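Local coordinates for protein tyrosine recombinase XerH (Helicobacter pylori, PDB 5JK0) that catalyses the cutting and rejoining of DNA at specific sites through a tyrosine-based mechanism, and takes part in chromosome segregation, at residues L6-L16 / A98-D106; L181-D189 / R202-F210. All blocks are in the same frame, centred on the assembly; numbering follows the deposited sequence.

Contact 1: L6-L16 / A98-D106; sequences LEELKDPTENL and AFNSLKNID
P12, the first residue of helix 12-30, faces S101 with their CA atoms 5.4 Å apart, and the start of this helix and the loop before it lie against the turn containing the short 3-10 segment 102-104. L102 points into segment 6-16 and uses both its methyl groups. Its CD1 lies 3.8 Å from N15 CB and also meets the carbonyl oxygen of L6, while CD2 sits 3.5 Å from P12 O and touches L16 CB; a branched apolar side chain can reach both at once. E7 supplies the polar grip. Its carboxylate stands at the end of an extended chain, where OE1 accepts from S101 OG at 2.6 Å and, less closely, from L102 N at 3.3 Å, both donors arriving on the same face of the carboxylate. S101 OG, held anti to the backbone N (chi1 174°), also accepts from K103 N, which makes an ST turn, and a small hydroxyl suits this double role. The contact belongs to the helical SAM-like N-terminal domain, where it joins the start of helix 12-30 to the connection between helices 74-93 and 107-117. The puckered ring of P12 rests on the backbone of N100, CG lying 3.7 Å from N100 O. K103 lays its aliphatic stem across L6, K103 CG being 4.0 Å from L6 CD2. Its amine stays near E7 without a salt bridge.

Contact 2: L181-D189 / R202-F210; sequences LEKFLESID and RLLIKIIVF
D189 and K206 bridge two nearly antiparallel helix segments, whose axes run at 167° to each other and come within 10.6 Å. K206 can be followed outward from CB. The chain leaves with CG anti to the carbonyl carbon (chi1 -74°), and CG packs on I188 CD1 at 3.9 Å. Beyond CD, CE lies against I188 CG2 and approaches the carboxylate of D189. A turn at chi4 then brings NZ to D189 OD2 at 3.1 Å, on the syn lone pair, with a weak second bond to OD1. Lysine suits the place because its methylenes cover an isoleucine while its amine reaches the charge beyond. R202, one helical turn earlier, completes the network: bent at chi3, it puts NH2 2.9 Å from D189 OD1. The guanidinium and carboxylate planes stand 83° apart, and NH2 comes from above the carboxylate plane, so this is a single bond and not a side-on pair. With two cations beside it, D189 is probably held firmly as the carboxylate.

Beneath the charges the interface is apolar. I188 CD1 reaches I205 CG2, and the F184 ring receives the methyl groups of I205 and V209 at its edge, V209 CG2 being 3.7 Å from F184 CE2. L185 CD2 touches V209 CG1 at 3.8 Å and also meets F210 CZ. At this axis distance leucine, isoleucine and phenylalanine are long enough to meet midway, while the shorter V209 is met by F184 and L185. In the catalytic domain, helix 286-300 packs on F184, helix 309-324 covers F184 and V209, and helix 255-264 flanks R202 and K206, while W360 of the second subunit meets F210 edge-to-face.

Overall arrangement
Contact 1 and contact 2 lie in different domains, on opposite sides of the chain's centre, their centres 56 Å apart and their nearest atoms about 40 Å. They come in series and share no helix or strand: contact 1 joins helix 12-30 to the loop before helix 107-117 in the N-terminal helical domain, and contact 2 then pairs helices 178-190 and 198-211 in the catalytic domain. In tyrosine recombinases these two domains together clasp the DNA. The nearest atom of contact 1 is about 17 Å from the DNA, that of contact 2 about 8 Å. Contact 2 belongs to the half with the catalytic centre, V209 lying about 9 Å from R313, a predicted active-site residue, side chain to side chain.

Contact 1: L6-L16 / A98-D106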
loop_
_atom_site.group_PDB
_atom_site.type_symbol
_atom_site.label_atom_id
_atom_site.label_comp_id
_atom_site.label_asym_id
_atom_site.label_seq_id
_atom_site.Cartn_x
_atom_site.Cartn_y
_atom_site.Cartn_z
ATOM N N LEU D 6 -10.568 -14.790 34.688
ATOM C CA LEU D 6 -9.312 -14.788 33.947
ATOM C C LEU D 6 -8.286 -15.717 34.589
ATOM O O LEU D 6 -7.676 -16.548 33.916
ATOM C CB LEU D 6 -8.741 -13.373 33.856
ATOM C CG LEU D 6 -7.436 -13.249 33.062
ATOM C CD1 LEU D 6 -7.681 -13.523 31.586
ATOM C CD2 LEU D 6 -6.800 -11.881 33.260
ATOM N N GLU D 7 -8.107 -15.571 35.898
ATOM C CA GLU D 7 -7.109 -16.342 36.627
ATOM C C GLU D 7 -7.752 -17.173 37.731
ATOM O O GLU D 7 -8.146 -16.642 38.768
ATOM C CB GLU D 7 -6.048 -15.410 37.211
ATOM C CG GLU D 7 -5.352 -14.547 36.169
ATOM C CD GLU D 7 -4.421 -13.520 36.784
ATOM O OE1 GLU D 7 -3.188 -13.694 36.674
ATOM O OE2 GLU D 7 -4.922 -12.539 37.374
ATOM N N GLU D 8 -7.856 -18.478 37.500
ATOM C CA GLU D 8 -8.476 -19.383 38.462
ATOM C C GLU D 8 -7.442 -20.224 39.203
ATOM O O GLU D 8 -7.739 -20.808 40.246
ATOM C CB GLU D 8 -9.482 -20.300 37.762
ATOM C CG GLU D 8 -10.724 -19.590 37.251
ATOM C CD GLU D 8 -11.685 -20.532 36.550
ATOM O OE1 GLU D 8 -12.821 -20.699 37.042
ATOM O OE2 GLU D 8 -11.306 -21.103 35.506
ATOM N N LEU D 9 -6.230 -20.283 38.662
ATOM C CA LEU D 9 -5.168 -21.091 39.250
ATOM C C LEU D 9 -4.030 -20.223 39.780
ATOM O O LEU D 9 -3.956 -19.031 39.483
ATOM C CB LEU D 9 -4.628 -22.088 38.223
ATOM C CG LEU D 9 -5.660 -22.985 37.536
ATOM C CD1 LEU D 9 -4.998 -23.847 36.472
ATOM C CD2 LEU D 9 -6.386 -23.848 38.557
ATOM N N LYS D 10 -3.144 -20.828 40.566
ATOM C CA LYS D 10 -1.983 -20.123 41.091
ATOM C C LYS D 10 -0.858 -20.098 40.062
ATOM O O LYS D 10 -0.005 -19.211 40.080
ATOM C CB LYS D 10 -1.498 -20.772 42.388
ATOM N N ASP D 11 -0.869 -21.077 39.163
ATOM C CA ASP D 11 0.133 -21.170 38.110
ATOM C C ASP D 11 -0.380 -20.513 36.832
ATOM O O ASP D 11 -1.317 -21.012 36.207
ATOM C CB ASP D 11 0.501 -22.634 37.849
ATOM C CG ASP D 11 1.803 -22.786 37.079
ATOM O OD1 ASP D 11 2.158 -21.880 36.297
ATOM O OD2 ASP D 11 2.474 -23.824 37.258
ATOM N N PRO D 12 0.237 -19.388 36.438
ATOM C CA PRO D 12 -0.153 -18.657 35.227
ATOM C C PRO D 12 0.043 -19.490 33.964
ATOM O O PRO D 12 -0.752 -19.386 33.031
ATOM C CB PRO D 12 0.782 -17.441 35.232
ATOM C CG PRO D 12 1.949 -17.865 36.059
ATOM C CD PRO D 12 1.380 -18.758 37.118
ATOM N N THR D 13 1.090 -20.310 33.945
ATOM C CA THR D 13 1.359 -21.189 32.814
ATOM C C THR D 13 0.233 -22.206 32.645
ATOM O O THR D 13 -0.197 -22.493 31.526
ATOM C CB THR D 13 2.703 -21.928 32.981
ATOM O OG1 THR D 13 3.771 -20.975 33.033
ATOM C CG2 THR D 13 2.942 -22.878 31.819
ATOM N N GLU D 14 -0.249 -22.739 33.762
ATOM C CA GLU D 14 -1.352 -23.691 33.740
ATOM C C GLU D 14 -2.657 -22.997 33.361
ATOM O O GLU D 14 -3.522 -23.589 32.714
ATOM C CB GLU D 14 -1.494 -24.384 35.098
ATOM N N ASN D 15 -2.789 -21.738 33.766
ATOM C CA ASN D 15 -3.970 -20.946 33.442
ATOM C C ASN D 15 -4.030 -20.620 31.952
ATOM O O ASN D 15 -5.110 -20.531 31.367
ATOM C CB ASN D 15 -3.991 -19.657 34.264
ATOM C CG ASN D 15 -5.267 -19.497 35.064
ATOM O OD1 ASN D 15 -5.234 -19.355 36.286
ATOM N ND2 ASN D 15 -6.404 -19.520 34.377
ATOM N N LEU D 16 -2.860 -20.440 31.344
ATOM C CA LEU D 16 -2.772 -20.193 29.911
ATOM C C LEU D 16 -3.236 -21.418 29.132
ATOM O O LEU D 16 -3.953 -21.296 28.139
ATOM C CB LEU D 16 -1.344 -19.817 29.511
ATOM C CG LEU D 16 -1.101 -19.567 28.019
ATOM C CD1 LEU D 16 -1.964 -18.420 27.512
ATOM C CD2 LEU D 16 0.372 -19.293 27.750
ATOM N N ALA D 98 10.045 -12.088 37.852
ATOM C CA ALA D 98 9.328 -13.027 36.999
ATOM C C ALA D 98 7.907 -12.551 36.722
ATOM O O ALA D 98 7.302 -11.858 37.541
ATOM C CB ALA D 98 9.309 -14.408 37.637
ATOM N N PHE D 99 7.383 -12.923 35.559
ATOM C CA PHE D 99 5.997 -12.637 35.215
ATOM C C PHE D 99 5.089 -13.689 35.839
ATOM O O PHE D 99 5.004 -14.814 35.349
ATOM C CB PHE D 99 5.806 -12.602 33.697
ATOM C CG PHE D 99 6.570 -11.501 33.014
ATOM C CD1 PHE D 99 6.891 -10.336 33.691
ATOM C CD2 PHE D 99 6.967 -11.633 31.693
ATOM C CE1 PHE D 99 7.591 -9.324 33.064
ATOM C CE2 PHE D 99 7.667 -10.624 31.060
ATOM C CZ PHE D 99 7.980 -9.468 31.746
ATOM N N ASN D 100 4.412 -13.320 36.921
ATOM C CA ASN D 100 3.618 -14.278 37.682
ATOM C C ASN D 100 2.120 -14.212 37.388
ATOM O O ASN D 100 1.319 -14.814 38.101
ATOM C CB ASN D 100 3.852 -14.073 39.181
ATOM C CG ASN D 100 5.282 -14.362 39.593
ATOM O OD1 ASN D 100 5.936 -15.243 39.035
ATOM N ND2 ASN D 100 5.777 -13.618 40.576
ATOM N N SER D 101 1.744 -13.492 36.336
ATOM C CA SER D 101 0.331 -13.321 36.008
ATOM C C SER D 101 0.075 -13.316 34.504
ATOM O O SER D 101 0.951 -12.961 33.714
ATOM C CB SER D 101 -0.198 -12.026 36.627
ATOM O OG SER D 101 -1.531 -11.773 36.219
ATOM N N LEU D 102 -1.136 -13.710 34.115
ATOM C CA LEU D 102 -1.550 -13.660 32.715
ATOM C C LEU D 102 -1.627 -12.219 32.227
ATOM O O LEU D 102 -1.501 -11.951 31.032
ATOM C CB LEU D 102 -2.904 -14.347 32.520
ATOM C CG LEU D 102 -2.942 -15.876 32.558
ATOM C CD1 LEU D 102 -4.360 -16.375 32.328
ATOM C CD2 LEU D 102 -1.991 -16.463 31.525
ATOM N N LYS D 103 -1.834 -11.297 33.161
ATOM C CA LYS D 103 -1.938 -9.879 32.833
ATOM C C LYS D 103 -0.598 -9.298 32.383
ATOM O O LYS D 103 -0.546 -8.197 31.833
ATOM C CB LYS D 103 -2.476 -9.094 34.032
ATOM C CG LYS D 103 -3.898 -9.464 34.426
ATOM C CD LYS D 103 -4.372 -8.654 35.624
ATOM C CE LYS D 103 -5.799 -9.015 36.007
ATOM N NZ LYS D 103 -6.263 -8.267 37.208
ATOM N N ASN D 104 0.480 -10.041 32.616
ATOM C CA ASN D 104 1.807 -9.618 32.179
ATOM C C ASN D 104 1.989 -9.792 30.674
ATOM O O ASN D 104 2.912 -9.230 30.082
ATOM C CB ASN D 104 2.893 -10.392 32.928
ATOM C CG ASN D 104 2.921 -10.071 34.410
ATOM O OD1 ASN D 104 2.925 -10.968 35.253
ATOM N ND2 ASN D 104 2.943 -8.784 34.734
ATOM N N ILE D 105 1.105 -10.572 30.063
ATOM C CA ILE D 105 1.141 -10.781 28.622
ATOM C C ILE D 105 0.630 -9.548 27.883
ATOM O O ILE D 105 -0.529 -9.164 28.033
ATOM C CB ILE D 105 0.300 -12.003 28.204
ATOM C CG1 ILE D 105 0.822 -13.271 28.884
ATOM C CG2 ILE D 105 0.308 -12.163 26.691
ATOM C CD1 ILE D 105 0.071 -14.528 28.493
ATOM N N ASP D 106 1.497 -8.928 27.089
ATOM C CA ASP D 106 1.103 -7.761 26.308
ATOM C C ASP D 106 1.562 -7.869 24.857
ATOM O O ASP D 106 2.060 -8.908 24.427
ATOM C CB ASP D 106 1.650 -6.475 26.939
ATOM C CG ASP D 106 3.142 -6.544 27.232
ATOM O OD1 ASP D 106 3.853 -7.338 26.581
ATOM O OD2 ASP D 106 3.602 -5.794 28.117
#

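Contact 2: L181-D189 / R202-F210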
loop_
_atom_site.group_PDB
_atom_site.type_symbol
_atom_site.label_atom_id
_atom_site.label_comp_id
_atom_site.label_asym_id
_atom_site.label_seq_id
_atom_site.Cartn_x
_atom_site.Cartn_y
_atom_site.Cartn_z
ATOM N N LEU D 181 1.641 -28.625 -21.619
ATOM C CA LEU D 181 0.484 -29.427 -21.232
ATOM C C LEU D 181 0.356 -30.661 -22.120
ATOM O O LEU D 181 -0.046 -31.730 -21.659
ATOM C CB LEU D 181 -0.798 -28.593 -21.298
ATOM C CG LEU D 181 -1.101 -27.683 -20.105
ATOM C CD1 LEU D 181 -2.196 -26.687 -20.454
ATOM C CD2 LEU D 181 -1.500 -28.509 -18.893
ATOM N N GLU D 182 0.700 -30.504 -23.394
ATOM C CA GLU D 182 0.661 -31.612 -24.341
ATOM C C GLU D 182 1.679 -32.683 -23.966
ATOM O O GLU D 182 1.394 -33.878 -24.044
ATOM C CB GLU D 182 0.921 -31.111 -25.764
ATOM N N LYS D 183 2.864 -32.247 -23.552
ATOM C CA LYS D 183 3.928 -33.165 -23.162
ATOM C C LYS D 183 3.582 -33.901 -21.871
ATOM O O LYS D 183 3.998 -35.040 -21.666
ATOM C CB LYS D 183 5.250 -32.413 -23.000
ATOM N N PHE D 184 2.818 -33.242 -21.005
ATOM C CA PHE D 184 2.422 -33.834 -19.734
ATOM C C PHE D 184 1.387 -34.937 -19.936
ATOM O O PHE D 184 1.458 -35.987 -19.300
ATOM C CB PHE D 184 1.871 -32.764 -18.789
ATOM C CG PHE D 184 1.419 -33.304 -17.461
ATOM C CD1 PHE D 184 2.341 -33.616 -16.474
ATOM C CD2 PHE D 184 0.072 -33.499 -17.199
ATOM C CE1 PHE D 184 1.927 -34.113 -15.253
ATOM C CE2 PHE D 184 -0.347 -33.995 -15.979
ATOM C CZ PHE D 184 0.583 -34.303 -15.004
ATOM N N LEU D 185 0.427 -34.689 -20.822
ATOM C CA LEU D 185 -0.610 -35.669 -21.127
ATOM C C LEU D 185 -0.013 -36.940 -21.727
ATOM O O LEU D 185 -0.486 -38.044 -21.458
ATOM C CB LEU D 185 -1.649 -35.072 -22.081
ATOM C CG LEU D 185 -2.587 -34.015 -21.493
ATOM C CD1 LEU D 185 -3.426 -33.373 -22.584
ATOM C CD2 LEU D 185 -3.479 -34.630 -20.425
ATOM N N GLU D 186 1.028 -36.775 -22.538
ATOM C CA GLU D 186 1.725 -37.909 -23.133
ATOM C C GLU D 186 2.427 -38.740 -22.066
ATOM O O GLU D 186 2.420 -39.970 -22.114
ATOM C CB GLU D 186 2.747 -37.432 -24.168
ATOM C CG GLU D 186 2.150 -36.695 -25.351
ATOM C CD GLU D 186 3.209 -36.178 -26.306
ATOM O OE1 GLU D 186 2.852 -35.458 -27.262
ATOM O OE2 GLU D 186 4.400 -36.495 -26.100
ATOM N N SER D 187 3.029 -38.054 -21.101
ATOM C CA SER D 187 3.815 -38.706 -20.063
ATOM C C SER D 187 2.943 -39.513 -19.105
ATOM O O SER D 187 3.421 -40.447 -18.462
ATOM C CB SER D 187 4.625 -37.667 -19.285
ATOM O OG SER D 187 5.474 -36.937 -20.153
ATOM N N ILE D 188 1.667 -39.148 -19.013
ATOM C CA ILE D 188 0.723 -39.871 -18.168
ATOM C C ILE D 188 0.581 -41.318 -18.637
ATOM O O ILE D 188 0.527 -42.243 -17.827
ATOM C CB ILE D 188 -0.665 -39.194 -18.160
ATOM C CG1 ILE D 188 -0.566 -37.783 -17.578
ATOM C CG2 ILE D 188 -1.667 -40.020 -17.366
ATOM C CD1 ILE D 188 -1.893 -37.055 -17.510
ATOM N N ASP D 189 0.537 -41.503 -19.952
ATOM C CA ASP D 189 0.380 -42.829 -20.538
ATOM C C ASP D 189 1.723 -43.521 -20.765
ATOM O O ASP D 189 1.794 -44.747 -20.827
ATOM C CB ASP D 189 -0.383 -42.738 -21.861
ATOM C CG ASP D 189 -1.744 -42.090 -21.706
ATOM O OD1 ASP D 189 -2.387 -42.296 -20.657
ATOM O OD2 ASP D 189 -2.171 -41.373 -22.636
ATOM N N ARG D 202 -4.307 -42.925 -13.778
ATOM C CA ARG D 202 -4.373 -42.221 -15.053
ATOM C C ARG D 202 -5.698 -41.482 -15.197
ATOM O O ARG D 202 -5.727 -40.323 -15.606
ATOM C CB ARG D 202 -4.179 -43.185 -16.223
ATOM C CG ARG D 202 -2.739 -43.619 -16.435
ATOM C CD ARG D 202 -2.526 -44.120 -17.852
ATOM N NE ARG D 202 -3.391 -45.252 -18.170
ATOM C CZ ARG D 202 -3.580 -45.722 -19.398
ATOM N NH1 ARG D 202 -4.382 -46.759 -19.598
ATOM N NH2 ARG D 202 -2.968 -45.155 -20.428
ATOM N N LEU D 203 -6.791 -42.156 -14.852
ATOM C CA LEU D 203 -8.117 -41.553 -14.929
ATOM C C LEU D 203 -8.245 -40.371 -13.971
ATOM O O LEU D 203 -8.835 -39.349 -14.313
ATOM C CB LEU D 203 -9.198 -42.594 -14.627
ATOM C CG LEU D 203 -10.645 -42.094 -14.628
ATOM C CD1 LEU D 203 -11.016 -41.506 -15.982
ATOM C CD2 LEU D 203 -11.601 -43.214 -14.249
ATOM N N LEU D 204 -7.681 -40.517 -12.776
ATOM C CA LEU D 204 -7.753 -39.476 -11.754
ATOM C C LEU D 204 -7.051 -38.195 -12.189
ATOM O O LEU D 204 -7.606 -37.101 -12.075
ATOM C CB LEU D 204 -7.148 -39.980 -10.441
ATOM C CG LEU D 204 -7.036 -38.967 -9.299
ATOM C CD1 LEU D 204 -8.404 -38.412 -8.933
ATOM C CD2 LEU D 204 -6.370 -39.595 -8.085
ATOM N N ILE D 205 -5.828 -38.337 -12.689
ATOM C CA ILE D 205 -5.012 -37.189 -13.069
ATOM C C ILE D 205 -5.545 -36.499 -14.323
ATOM O O ILE D 205 -5.560 -35.271 -14.399
ATOM C CB ILE D 205 -3.541 -37.606 -13.290
ATOM C CG1 ILE D 205 -2.960 -38.179 -11.996
ATOM C CG2 ILE D 205 -2.706 -36.424 -13.760
ATOM C CD1 ILE D 205 -1.492 -38.529 -12.079
ATOM N N LYS D 206 -6.000 -37.283 -15.295
ATOM C CA LYS D 206 -6.498 -36.719 -16.548
ATOM C C LYS D 206 -7.747 -35.863 -16.345
ATOM O O LYS D 206 -7.891 -34.815 -16.975
ATOM C CB LYS D 206 -6.786 -37.825 -17.563
ATOM C CG LYS D 206 -5.531 -38.437 -18.159
ATOM C CD LYS D 206 -5.815 -39.168 -19.458
ATOM C CE LYS D 206 -4.536 -39.767 -20.023
ATOM N NZ LYS D 206 -4.535 -39.804 -21.511
ATOM N N ILE D 207 -8.645 -36.305 -15.469
ATOM C CA ILE D 207 -9.858 -35.547 -15.179
ATOM C C ILE D 207 -9.507 -34.185 -14.579
ATOM O O ILE D 207 -10.140 -33.174 -14.891
ATOM C CB ILE D 207 -10.791 -36.322 -14.224
ATOM C CG1 ILE D 207 -11.357 -37.559 -14.923
ATOM C CG2 ILE D 207 -11.931 -35.438 -13.741
ATOM C CD1 ILE D 207 -12.277 -38.388 -14.056
ATOM N N ILE D 208 -8.479 -34.163 -13.736
ATOM C CA ILE D 208 -8.000 -32.922 -13.134
ATOM C C ILE D 208 -7.436 -31.972 -14.188
ATOM O O ILE D 208 -7.724 -30.775 -14.174
ATOM C CB ILE D 208 -6.920 -33.198 -12.067
ATOM C CG1 ILE D 208 -7.527 -33.957 -10.886
ATOM C CG2 ILE D 208 -6.289 -31.898 -11.590
ATOM C CD1 ILE D 208 -6.556 -34.194 -9.753
ATOM N N VAL D 209 -6.642 -32.514 -15.107
ATOM C CA VAL D 209 -6.016 -31.710 -16.153
ATOM C C VAL D 209 -7.047 -31.030 -17.051
ATOM O O VAL D 209 -6.938 -29.838 -17.343
ATOM C CB VAL D 209 -5.077 -32.565 -17.031
ATOM C CG1 VAL D 209 -4.543 -31.747 -18.199
ATOM C CG2 VAL D 209 -3.932 -33.122 -16.200
ATOM N N PHE D 210 -8.056 -31.785 -17.473
ATOM C CA PHE D 210 -9.028 -31.287 -18.441
ATOM C C PHE D 210 -10.109 -30.396 -17.827
ATOM O O PHE D 210 -10.651 -29.524 -18.505
ATOM C CB PHE D 210 -9.690 -32.458 -19.171
ATOM C CG PHE D 210 -8.774 -33.180 -20.118
ATOM C CD1 PHE D 210 -8.167 -32.506 -21.165
ATOM C CD2 PHE D 210 -8.534 -34.537 -19.973
ATOM C CE1 PHE D 210 -7.327 -33.168 -22.042
ATOM C CE2 PHE D 210 -7.695 -35.205 -20.847
ATOM C CZ PHE D 210 -7.092 -34.519 -21.883
#